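Local coordinates for protein Bot.2110.4 (Unidentified, PDB 5VMR) that is probably a designed three-helix miniprotein that binds a botulinum neurotoxin, with two of its helices cross-linked by a disulfide, at residues Phe11-Glu14 and Ala20-Lys23. Sequence-based numbering, arbitrary orientation.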
ATOM      1  N   PHE C  11      -1.289  -2.596 -34.038  1.00 43.79           N
ATOM      2  CA  PHE C  11      -0.319  -1.944 -33.169  1.00 43.13           C
ATOM      3  C   PHE C  11       0.593  -1.059 -34.006  1.00 45.28           C
ATOM      4  O   PHE C  11       0.777   0.140 -33.718  1.00 43.66           O
ATOM      5  CB  PHE C  11       0.531  -2.949 -32.408  1.00 42.18           C
ATOM      6  CG  PHE C  11       1.636  -2.309 -31.630  1.00 42.17           C
ATOM      7  CD1 PHE C  11       1.364  -1.642 -30.439  1.00 41.97           C
ATOM      8  CD2 PHE C  11       2.943  -2.318 -32.111  1.00 42.40           C
ATOM      9  CE1 PHE C  11       2.381  -1.027 -29.714  1.00 41.93           C
ATOM     10  CE2 PHE C  11       3.971  -1.699 -31.400  1.00 43.19           C
ATOM     11  CZ  PHE C  11       3.689  -1.051 -30.193  1.00 43.22           C
ATOM     12  N   PHE C  12       1.137  -1.640 -35.069  1.00 45.91           N
ATOM     13  CA  PHE C  12       2.035  -0.861 -35.908  1.00 46.76           C
ATOM     14  C   PHE C  12       1.291   0.338 -36.470  1.00 46.00           C
ATOM     15  O   PHE C  12       1.824   1.422 -36.434  1.00 45.95           O
ATOM     16  CB  PHE C  12       2.663  -1.717 -37.008  1.00 49.91           C
ATOM     17  CG  PHE C  12       3.701  -2.670 -36.489  1.00 50.23           C
ATOM     18  CD1 PHE C  12       4.580  -2.263 -35.495  1.00 50.68           C
ATOM     19  CD2 PHE C  12       3.809  -3.956 -36.988  1.00 51.89           C
ATOM     20  CE1 PHE C  12       5.538  -3.128 -34.991  1.00 51.37           C
ATOM     21  CE2 PHE C  12       4.776  -4.827 -36.494  1.00 51.92           C
ATOM     22  CZ  PHE C  12       5.641  -4.410 -35.497  1.00 52.04           C
ATOM     23  N   LEU C  13       0.036   0.187 -36.883  1.00 45.57           N
ATOM     24  CA  LEU C  13      -0.746   1.362 -37.298  1.00 47.64           C
ATOM     25  C   LEU C  13      -0.929   2.373 -36.162  1.00 47.65           C
ATOM     26  O   LEU C  13      -0.895   3.583 -36.365  1.00 48.48           O
ATOM     27  CB  LEU C  13      -2.124   0.933 -37.814  1.00 48.48           C
ATOM     28  CG  LEU C  13      -2.126   0.080 -39.083  1.00 48.90           C
ATOM     29  CD1 LEU C  13      -3.535  -0.348 -39.426  1.00 50.04           C
ATOM     30  CD2 LEU C  13      -1.526   0.871 -40.224  1.00 50.56           C
ATOM     31  N   GLU C  14      -1.148   1.856 -34.960  1.00 48.15           N
ATOM     32  CA  GLU C  14      -1.371   2.691 -33.783  1.00 50.01           C
ATOM     33  C   GLU C  14      -0.148   3.574 -33.446  1.00 48.46           C
ATOM     34  O   GLU C  14      -0.298   4.676 -32.927  1.00 49.55           O
ATOM     35  CB  GLU C  14      -1.765   1.791 -32.595  1.00 50.14           C
ATOM     36  CG  GLU C  14      -2.136   2.525 -31.321  1.00 53.10           C
ATOM     37  CD  GLU C  14      -3.532   3.136 -31.333  1.00 52.18           C
ATOM     38  OE1 GLU C  14      -4.508   2.460 -31.732  1.00 52.13           O
ATOM     39  OE2 GLU C  14      -3.647   4.313 -30.934  1.00 53.05           O
ATOM     40  N   ALA C  20       6.050  -1.068 -41.109  1.00 56.69           N
ATOM     41  CA  ALA C  20       5.979  -2.299 -40.328  1.00 54.82           C
ATOM     42  C   ALA C  20       4.592  -2.931 -40.433  1.00 54.00           C
ATOM     43  O   ALA C  20       4.464  -4.154 -40.525  1.00 52.67           O
ATOM     44  CB  ALA C  20       6.336  -2.024 -38.872  1.00 53.20           C
ATOM     45  N   ALA C  21       3.565  -2.085 -40.450  1.00 54.45           N
ATOM     46  CA  ALA C  21       2.198  -2.547 -40.653  1.00 56.61           C
ATOM     47  C   ALA C  21       2.095  -3.342 -41.956  1.00 58.73           C
ATOM     48  O   ALA C  21       1.599  -4.474 -41.967  1.00 58.85           O
ATOM     49  CB  ALA C  21       1.230  -1.365 -40.661  1.00 56.63           C
ATOM     50  N   ARG C  22       2.594  -2.752 -43.040  1.00 63.13           N
ATOM     51  CA  ARG C  22       2.587  -3.400 -44.352  1.00 66.98           C
ATOM     52  C   ARG C  22       3.370  -4.708 -44.340  1.00 66.01           C
ATOM     53  O   ARG C  22       2.901  -5.728 -44.850  1.00 66.04           O
ATOM     54  CB  ARG C  22       3.170  -2.467 -45.414  1.00 70.64           C
ATOM     55  CG  ARG C  22       2.192  -2.048 -46.491  1.00 75.51           C
ATOM     56  CD  ARG C  22       2.836  -1.048 -47.439  1.00 81.22           C
ATOM     57  NE  ARG C  22       1.975   0.104 -47.678  1.00 86.12           N
ATOM     58  CZ  ARG C  22       2.194   1.316 -47.179  1.00 89.07           C
ATOM     59  NH1 ARG C  22       3.253   1.545 -46.407  1.00 88.20           N
ATOM     60  NH2 ARG C  22       1.354   2.304 -47.455  1.00 94.26           N
ATOM     61  N   LYS C  23       4.562  -4.673 -43.752  1.00 65.17           N
ATOM     62  CA  LYS C  23       5.420  -5.854 -43.709  1.00 66.49           C
ATOM     63  C   LYS C  23       4.727  -6.991 -42.977  1.00 64.29           C
ATOM     64  O   LYS C  23       4.704  -8.121 -43.461  1.00 64.81           O
ATOM     65  CB  LYS C  23       6.760  -5.546 -43.033  1.00 68.07           C
ATOM     66  CG  LYS C  23       7.781  -4.889 -43.948  1.00 70.94           C
ATOM     67  CD  LYS C  23       8.761  -4.004 -43.187  1.00 71.83           C
ATOM     68  CE  LYS C  23       9.618  -3.201 -44.158  1.00 73.20           C
ATOM     69  NZ  LYS C  23      10.594  -4.048 -44.889  1.00 76.89           N
TER
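Ala20, whose backbone N is hydrogen-bonded to Asp17 OD1, presses its methyl group against Phe12 in the helical hairpin that opens this three-helix miniprotein. Helices 3-14 and 18-28 face each other here beside their short connecting turn, and the Cys5-Cys28 disulfide ties the same pair together. Across the contact the evidence is for apolar packing without hydrogen bonds. Ala20 CB stands 3.6 Å from the centroid of the Phe12 ring and only 13° off its normal, which defines a CH-pi contact over one face. The ring reaches this place because Phe12 CG is anti to the carbonyl carbon (chi1 -73°). Phe12 CD2 lies 3.6 Å from Ala20 O, while Phe12 CB lies 3.6 Å from Ala21 N. Such closeness fits the approach of the backbones, with Phe12 CA and Ala21 CA 5.0 Å apart, where the small alanines permit tight packing. Phe12 also meets an aromatic side chain of the partner protein edge-to-face, and Glu14 OE2 makes two salt bridges to basic groups of that other chain, which puts this face of helix 3-14 against the partner protein. The next residue, Leu13, sends a single branch across, its CD2 touching Ala21 CB at 3.6 Å.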